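PDB 2AVT: DNA polymerase III beta subunit from Streptococcus pyogenes, which forms a dimeric sliding clamp that probably encircles DNA and tethers the replicative polymerase to it during chromosome replication. Local coordinates for residues A[271-283]-A[328-340]. Residues are numbered along the deposited sequence; the frame is centred on the assembly and turned at random.
Sequences LRHAMERAFLISN and SFNPTYLIESLKA
Ile335 fits as a knob into a hole formed by Arg272, Met275, Glu276 and Phe279, where helix 271-282 runs roughly antiparallel to helix 331-339 (152°, axes 9.0 Å apart at closest approach). With CG1 anti to the carbonyl carbon and the chain extended beyond it (chi2 -179°), Ile335 delivers CD1 to the backbone of the facing helix, 3.7 Å from Glu276 CA. Packing is close on the buried side. There Met275 lays its CG 3.5 Å from Leu334 CD2, and the bend at chi2 (-57°) carries SD on to the edge of the Phe329 ring. Leu338 lays CD1 on the backbone at Arg272, 3.6 Å from its CA, and crosses Leu271 at about a right angle. Pro331 CG sits 3.9 Å from Ser282 OG. The other side, partly open to solvent, is looser and polar: Arg272 passes its CD 4.1 Å from Ile335 O, then turns its guanidinium edge back to Glu276, NH1 2.9 Å from OE2 in a salt bridge with a weak hydrogen bond. His273 ND1 donates to Glu276 OE1. No hydrogen bond joins the two helices. Such a helix pair, backed by sheet residues including Val290 and Ala301, is characteristic of a DNA-clamp domain, here the C-terminal one.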
ATOM      1  N   LEU A 271       1.595 -16.344  22.128  1.00 45.67           N
ATOM      2  CA  LEU A 271       0.660 -15.559  22.932  1.00 44.67           C
ATOM      3  C   LEU A 271       0.120 -14.380  22.126  1.00 44.23           C
ATOM      4  O   LEU A 271      -1.047 -13.987  22.271  1.00 41.89           O
ATOM      5  CB  LEU A 271       1.338 -15.039  24.202  1.00 43.42           C
ATOM      6  CG  LEU A 271       0.412 -14.204  25.093  1.00 44.43           C
ATOM      7  CD1 LEU A 271      -0.832 -15.023  25.430  1.00 43.61           C
ATOM      8  CD2 LEU A 271       1.137 -13.779  26.367  1.00 45.03           C
ATOM      9  N   ARG A 272       0.976 -13.810  21.283  1.00 43.96           N
ATOM     10  CA  ARG A 272       0.573 -12.684  20.449  1.00 44.22           C
ATOM     11  C   ARG A 272      -0.480 -13.165  19.459  1.00 43.51           C
ATOM     12  O   ARG A 272      -1.491 -12.496  19.251  1.00 43.44           O
ATOM     13  CB  ARG A 272       1.781 -12.106  19.700  1.00 45.42           C
ATOM     14  CG  ARG A 272       1.456 -10.883  18.833  1.00 45.69           C
ATOM     15  CD  ARG A 272       2.720 -10.152  18.385  1.00 46.46           C
ATOM     16  NE  ARG A 272       3.617 -11.012  17.615  1.00 49.30           N
ATOM     17  CZ  ARG A 272       3.350 -11.472  16.397  1.00 51.54           C
ATOM     18  NH1 ARG A 272       2.210 -11.155  15.793  1.00 52.41           N
ATOM     19  NH2 ARG A 272       4.227 -12.255  15.780  1.00 53.46           N
ATOM     20  N   HIS A 273      -0.247 -14.333  18.863  1.00 43.13           N
ATOM     21  CA  HIS A 273      -1.184 -14.898  17.900  1.00 44.09           C
ATOM     22  C   HIS A 273      -2.538 -15.168  18.549  1.00 44.75           C
ATOM     23  O   HIS A 273      -3.587 -14.932  17.945  1.00 43.97           O
ATOM     24  CB  HIS A 273      -0.640 -16.204  17.302  1.00 45.18           C
ATOM     25  CG  HIS A 273       0.528 -16.014  16.382  1.00 45.53           C
ATOM     26  ND1 HIS A 273       0.780 -14.824  15.734  1.00 46.13           N
ATOM     27  CD2 HIS A 273       1.489 -16.876  15.975  1.00 46.20           C
ATOM     28  CE1 HIS A 273       1.850 -14.960  14.968  1.00 46.15           C
ATOM     29  NE2 HIS A 273       2.300 -16.196  15.096  1.00 46.13           N
ATOM     30  N   ALA A 274      -2.511 -15.663  19.783  1.00 44.76           N
ATOM     31  CA  ALA A 274      -3.738 -15.960  20.513  1.00 45.02           C
ATOM     32  C   ALA A 274      -4.521 -14.677  20.745  1.00 44.56           C
ATOM     33  O   ALA A 274      -5.727 -14.623  20.507  1.00 45.82           O
ATOM     34  CB  ALA A 274      -3.407 -16.615  21.846  1.00 44.97           C
ATOM     35  N   MET A 275      -3.823 -13.645  21.205  1.00 43.24           N
ATOM     36  CA  MET A 275      -4.444 -12.360  21.478  1.00 43.06           C
ATOM     37  C   MET A 275      -4.961 -11.677  20.214  1.00 44.05           C
ATOM     38  O   MET A 275      -5.915 -10.900  20.272  1.00 43.36           O
ATOM     39  CB  MET A 275      -3.452 -11.440  22.187  1.00 43.58           C
ATOM     40  CG  MET A 275      -3.025 -11.939  23.552  1.00 44.61           C
ATOM     41  SD  MET A 275      -4.434 -12.197  24.643  1.00 46.06           S
ATOM     42  CE  MET A 275      -4.666 -13.962  24.472  1.00 40.78           C
ATOM     43  N   GLU A 276      -4.330 -11.950  19.076  1.00 43.61           N
ATOM     44  CA  GLU A 276      -4.779 -11.345  17.827  1.00 44.73           C
ATOM     45  C   GLU A 276      -6.166 -11.893  17.475  1.00 45.12           C
ATOM     46  O   GLU A 276      -7.016 -11.162  16.969  1.00 47.17           O
ATOM     47  CB  GLU A 276      -3.762 -11.612  16.705  1.00 43.16           C
ATOM     48  CG  GLU A 276      -2.429 -10.891  16.937  1.00 43.04           C
ATOM     49  CD  GLU A 276      -1.359 -11.224  15.907  1.00 41.96           C
ATOM     50  OE1 GLU A 276      -1.317 -12.377  15.438  1.00 41.74           O
ATOM     51  OE2 GLU A 276      -0.544 -10.333  15.587  1.00 41.65           O
ATOM     52  N   ARG A 277      -6.400 -13.172  17.764  1.00 44.90           N
ATOM     53  CA  ARG A 277      -7.697 -13.782  17.498  1.00 45.38           C
ATOM     54  C   ARG A 277      -8.721 -13.200  18.462  1.00 47.15           C
ATOM     55  O   ARG A 277      -9.877 -12.975  18.100  1.00 47.17           O
ATOM     56  CB  ARG A 277      -7.651 -15.289  17.711  1.00 43.39           C
ATOM     57  CG  ARG A 277      -6.716 -16.034  16.810  1.00 42.03           C
ATOM     58  CD  ARG A 277      -6.849 -17.519  17.066  1.00 44.69           C
ATOM     59  NE  ARG A 277      -5.718 -18.248  16.512  1.00 49.81           N
ATOM     60  CZ  ARG A 277      -4.508 -18.266  17.056  1.00 49.31           C
ATOM     61  NH1 ARG A 277      -4.272 -17.606  18.178  1.00 51.94           N
ATOM     62  NH2 ARG A 277      -3.524 -18.918  16.456  1.00 51.93           N
ATOM     63  N   ALA A 278      -8.289 -12.976  19.697  1.00 47.31           N
ATOM     64  CA  ALA A 278      -9.164 -12.421  20.715  1.00 48.70           C
ATOM     65  C   ALA A 278      -9.628 -11.041  20.282  1.00 49.37           C
ATOM     66  O   ALA A 278     -10.768 -10.651  20.530  1.00 49.93           O
ATOM     67  CB  ALA A 278      -8.427 -12.333  22.047  1.00 48.20           C
ATOM     68  N   PHE A 279      -8.736 -10.305  19.625  1.00 50.41           N
ATOM     69  CA  PHE A 279      -9.049  -8.963  19.157  1.00 49.78           C
ATOM     70  C   PHE A 279     -10.089  -8.981  18.039  1.00 49.83           C
ATOM     71  O   PHE A 279     -10.955  -8.112  17.978  1.00 50.50           O
ATOM     72  CB  PHE A 279      -7.781  -8.260  18.665  1.00 49.65           C
ATOM     73  CG  PHE A 279      -8.013  -6.851  18.202  1.00 49.50           C
ATOM     74  CD1 PHE A 279      -8.526  -5.900  19.069  1.00 50.83           C
ATOM     75  CD2 PHE A 279      -7.728  -6.480  16.900  1.00 50.49           C
ATOM     76  CE1 PHE A 279      -8.753  -4.602  18.645  1.00 52.56           C
ATOM     77  CE2 PHE A 279      -7.949  -5.186  16.466  1.00 50.95           C
ATOM     78  CZ  PHE A 279      -8.462  -4.243  17.340  1.00 52.32           C
ATOM     79  N   LEU A 280     -10.006  -9.973  17.157  1.00 49.11           N
ATOM     80  CA  LEU A 280     -10.951 -10.075  16.048  1.00 50.49           C
ATOM     81  C   LEU A 280     -12.404 -10.179  16.503  1.00 51.41           C
ATOM     82  O   LEU A 280     -13.324  -9.949  15.715  1.00 52.64           O
ATOM     83  CB  LEU A 280     -10.609 -11.274  15.156  1.00 47.71           C
ATOM     84  CG  LEU A 280      -9.353 -11.106  14.297  1.00 48.28           C
ATOM     85  CD1 LEU A 280      -9.102 -12.371  13.491  1.00 44.79           C
ATOM     86  CD2 LEU A 280      -9.520  -9.902  13.378  1.00 46.37           C
ATOM     87  N   ILE A 281     -12.616 -10.517  17.772  1.00 51.05           N
ATOM     88  CA  ILE A 281     -13.973 -10.639  18.289  1.00 50.50           C
ATOM     89  C   ILE A 281     -14.299  -9.514  19.261  1.00 50.67           C
ATOM     90  O   ILE A 281     -15.389  -8.937  19.217  1.00 50.89           O
ATOM     91  CB  ILE A 281     -14.177 -11.990  19.001  1.00 50.07           C
ATOM     92  CG1 ILE A 281     -13.852 -13.133  18.039  1.00 49.41           C
ATOM     93  CG2 ILE A 281     -15.605 -12.102  19.511  1.00 49.99           C
ATOM     94  CD1 ILE A 281     -14.614 -13.082  16.738  1.00 49.16           C
ATOM     95  N   SER A 282     -13.348  -9.195  20.131  1.00 49.50           N
ATOM     96  CA  SER A 282     -13.546  -8.141  21.115  1.00 49.54           C
ATOM     97  C   SER A 282     -13.652  -6.785  20.429  1.00 51.44           C
ATOM     98  O   SER A 282     -14.270  -5.855  20.956  1.00 50.13           O
ATOM     99  CB  SER A 282     -12.375  -8.114  22.107  1.00 49.13           C
ATOM    100  OG  SER A 282     -11.201  -7.590  21.509  1.00 43.04           O
ATOM    101  N   ASN A 283     -13.046  -6.676  19.252  1.00 52.58           N
ATOM    102  CA  ASN A 283     -13.063  -5.425  18.507  1.00 55.50           C
ATOM    103  C   ASN A 283     -14.470  -5.106  18.005  1.00 57.12           C
ATOM    104  O   ASN A 283     -14.799  -3.945  17.745  1.00 56.44           O
ATOM    105  CB  ASN A 283     -12.080  -5.499  17.332  1.00 55.29           C
ATOM    106  CG  ASN A 283     -11.801  -4.142  16.721  1.00 55.48           C
ATOM    107  OD1 ASN A 283     -11.451  -3.194  17.424  1.00 56.43           O
ATOM    108  ND2 ASN A 283     -11.948  -4.045  15.409  1.00 55.39           N
ATOM    109  N   SER A 328      -9.265  -9.197  33.118  1.00 38.25           N
ATOM    110  CA  SER A 328      -9.772  -8.702  31.841  1.00 38.62           C
ATOM    111  C   SER A 328      -9.058  -7.422  31.438  1.00 38.03           C
ATOM    112  O   SER A 328      -8.887  -6.513  32.249  1.00 37.36           O
ATOM    113  CB  SER A 328     -11.279  -8.434  31.941  1.00 39.15           C
ATOM    114  OG  SER A 328     -12.007  -9.641  32.073  1.00 40.60           O
ATOM    115  N   PHE A 329      -8.675  -7.341  30.171  1.00 38.27           N
ATOM    116  CA  PHE A 329      -7.957  -6.180  29.674  1.00 39.56           C
ATOM    117  C   PHE A 329      -8.168  -6.025  28.164  1.00 40.43           C
ATOM    118  O   PHE A 329      -8.580  -6.963  27.486  1.00 40.77           O
ATOM    119  CB  PHE A 329      -6.470  -6.370  29.970  1.00 39.72           C
ATOM    120  CG  PHE A 329      -5.917  -7.672  29.444  1.00 38.83           C
ATOM    121  CD1 PHE A 329      -5.426  -7.765  28.152  1.00 39.28           C
ATOM    122  CD2 PHE A 329      -5.928  -8.810  30.230  1.00 38.17           C
ATOM    123  CE1 PHE A 329      -4.957  -8.972  27.650  1.00 38.28           C
ATOM    124  CE2 PHE A 329      -5.461 -10.019  29.733  1.00 38.24           C
ATOM    125  CZ  PHE A 329      -4.975 -10.097  28.440  1.00 38.62           C
ATOM    126  N   ASN A 330      -7.888  -4.840  27.640  1.00 41.95           N
ATOM    127  CA  ASN A 330      -8.032  -4.610  26.209  1.00 43.37           C
ATOM    128  C   ASN A 330      -6.867  -5.294  25.491  1.00 41.87           C
ATOM    129  O   ASN A 330      -5.728  -4.863  25.603  1.00 43.78           O
ATOM    130  CB  ASN A 330      -8.026  -3.110  25.915  1.00 45.68           C
ATOM    131  CG  ASN A 330      -8.073  -2.809  24.429  1.00 48.59           C
ATOM    132  OD1 ASN A 330      -7.099  -3.029  23.712  1.00 48.31           O
ATOM    133  ND2 ASN A 330      -9.216  -2.316  23.957  1.00 50.42           N
ATOM    134  N   PRO A 331      -7.148  -6.365  24.735  1.00 41.25           N
ATOM    135  CA  PRO A 331      -6.165  -7.154  23.978  1.00 41.52           C
ATOM    136  C   PRO A 331      -5.148  -6.377  23.122  1.00 41.70           C
ATOM    137  O   PRO A 331      -3.962  -6.724  23.103  1.00 40.29           O
ATOM    138  CB  PRO A 331      -7.038  -8.073  23.130  1.00 43.05           C
ATOM    139  CG  PRO A 331      -8.273  -8.233  23.947  1.00 43.40           C
ATOM    140  CD  PRO A 331      -8.516  -6.838  24.464  1.00 42.94           C
ATOM    141  N   THR A 332      -5.603  -5.347  22.409  1.00 40.97           N
ATOM    142  CA  THR A 332      -4.706  -4.551  21.563  1.00 41.31           C
ATOM    143  C   THR A 332      -3.458  -4.108  22.323  1.00 41.15           C
ATOM    144  O   THR A 332      -2.364  -4.065  21.772  1.00 39.67           O
ATOM    145  CB  THR A 332      -5.398  -3.285  21.027  1.00 40.81           C
ATOM    146  OG1 THR A 332      -6.488  -3.661  20.178  1.00 43.27           O
ATOM    147  CG2 THR A 332      -4.418  -2.443  20.226  1.00 41.43           C
ATOM    148  N   TYR A 333      -3.641  -3.785  23.597  1.00 42.31           N
ATOM    149  CA  TYR A 333      -2.551  -3.348  24.452  1.00 42.12           C
ATOM    150  C   TYR A 333      -1.510  -4.454  24.642  1.00 41.18           C
ATOM    151  O   TYR A 333      -0.308  -4.208  24.561  1.00 40.86           O
ATOM    152  CB  TYR A 333      -3.116  -2.909  25.799  1.00 45.05           C
ATOM    153  CG  TYR A 333      -3.959  -1.654  25.721  1.00 47.80           C
ATOM    154  CD1 TYR A 333      -4.044  -0.921  24.544  1.00 49.61           C
ATOM    155  CD2 TYR A 333      -4.619  -1.168  26.842  1.00 49.57           C
ATOM    156  CE1 TYR A 333      -4.752   0.263  24.489  1.00 49.93           C
ATOM    157  CE2 TYR A 333      -5.328   0.014  26.796  1.00 51.44           C
ATOM    158  CZ  TYR A 333      -5.389   0.727  25.619  1.00 51.51           C
ATOM    159  OH  TYR A 333      -6.066   1.923  25.589  1.00 52.72           O
ATOM    160  N   LEU A 334      -1.980  -5.674  24.887  1.00 40.57           N
ATOM    161  CA  LEU A 334      -1.083  -6.803  25.076  1.00 39.03           C
ATOM    162  C   LEU A 334      -0.402  -7.140  23.757  1.00 39.79           C
ATOM    163  O   LEU A 334       0.802  -7.419  23.716  1.00 39.50           O
ATOM    164  CB  LEU A 334      -1.858  -8.022  25.585  1.00 38.58           C
ATOM    165  CG  LEU A 334      -1.016  -9.279  25.827  1.00 36.73           C
ATOM    166  CD1 LEU A 334       0.187  -8.936  26.715  1.00 36.62           C
ATOM    167  CD2 LEU A 334      -1.872 -10.346  26.479  1.00 36.08           C
ATOM    168  N   ILE A 335      -1.178  -7.111  22.675  1.00 38.22           N
ATOM    169  CA  ILE A 335      -0.650  -7.401  21.350  1.00 36.89           C
ATOM    170  C   ILE A 335       0.533  -6.488  21.042  1.00 34.90           C
ATOM    171  O   ILE A 335       1.597  -6.948  20.642  1.00 33.88           O
ATOM    172  CB  ILE A 335      -1.747  -7.229  20.268  1.00 37.70           C
ATOM    173  CG1 ILE A 335      -2.870  -8.246  20.514  1.00 37.45           C
ATOM    174  CG2 ILE A 335      -1.149  -7.421  18.873  1.00 37.30           C
ATOM    175  CD1 ILE A 335      -3.996  -8.197  19.501  1.00 38.48           C
ATOM    176  N   GLU A 336       0.349  -5.191  21.246  1.00 36.30           N
ATOM    177  CA  GLU A 336       1.406  -4.230  20.992  1.00 37.53           C
ATOM    178  C   GLU A 336       2.611  -4.405  21.930  1.00 37.92           C
ATOM    179  O   GLU A 336       3.760  -4.208  21.521  1.00 35.10           O
ATOM    180  CB  GLU A 336       0.833  -2.812  21.080  1.00 40.96           C
ATOM    181  CG  GLU A 336       0.038  -2.432  19.827  1.00 46.29           C
ATOM    182  CD  GLU A 336      -0.744  -1.144  19.966  1.00 48.97           C
ATOM    183  OE1 GLU A 336      -0.222  -0.185  20.569  1.00 50.74           O
ATOM    184  OE2 GLU A 336      -1.882  -1.083  19.450  1.00 52.96           O
ATOM    185  N   SER A 337       2.356  -4.782  23.182  1.00 37.09           N
ATOM    186  CA  SER A 337       3.442  -5.000  24.136  1.00 36.12           C
ATOM    187  C   SER A 337       4.274  -6.202  23.703  1.00 35.20           C
ATOM    188  O   SER A 337       5.499  -6.192  23.806  1.00 35.39           O
ATOM    189  CB  SER A 337       2.891  -5.240  25.545  1.00 36.24           C
ATOM    190  OG  SER A 337       2.451  -4.026  26.135  1.00 37.45           O
ATOM    191  N   LEU A 338       3.602  -7.238  23.213  1.00 34.00           N
ATOM    192  CA  LEU A 338       4.288  -8.443  22.770  1.00 35.69           C
ATOM    193  C   LEU A 338       5.091  -8.191  21.490  1.00 36.93           C
ATOM    194  O   LEU A 338       6.164  -8.762  21.289  1.00 35.99           O
ATOM    195  CB  LEU A 338       3.270  -9.569  22.560  1.00 35.65           C
ATOM    196  CG  LEU A 338       2.510  -9.960  23.842  1.00 37.79           C
ATOM    197  CD1 LEU A 338       1.388 -10.943  23.529  1.00 34.13           C
ATOM    198  CD2 LEU A 338       3.493 -10.568  24.843  1.00 36.60           C
ATOM    199  N   LYS A 339       4.578  -7.321  20.628  1.00 37.47           N
ATOM    200  CA  LYS A 339       5.269  -7.017  19.386  1.00 38.62           C
ATOM    201  C   LYS A 339       6.604  -6.359  19.720  1.00 37.48           C
ATOM    202  O   LYS A 339       7.595  -6.551  19.015  1.00 36.66           O
ATOM    203  CB  LYS A 339       4.407  -6.088  18.519  1.00 41.35           C
ATOM    204  CG  LYS A 339       4.950  -5.860  17.115  1.00 46.11           C
ATOM    205  CD  LYS A 339       3.932  -5.145  16.231  1.00 48.29           C
ATOM    206  CE  LYS A 339       4.466  -4.948  14.819  1.00 51.51           C
ATOM    207  NZ  LYS A 339       3.440  -4.341  13.913  1.00 52.77           N
ATOM    208  N   ALA A 340       6.627  -5.600  20.814  1.00 35.51           N
ATOM    209  CA  ALA A 340       7.837  -4.907  21.253  1.00 34.83           C
ATOM    210  C   ALA A 340       8.876  -5.797  21.952  1.00 34.71           C
ATOM    211  O   ALA A 340       9.976  -5.344  22.253  1.00 34.34           O
ATOM    212  CB  ALA A 340       7.462  -3.762  22.166  1.00 35.93           C
TER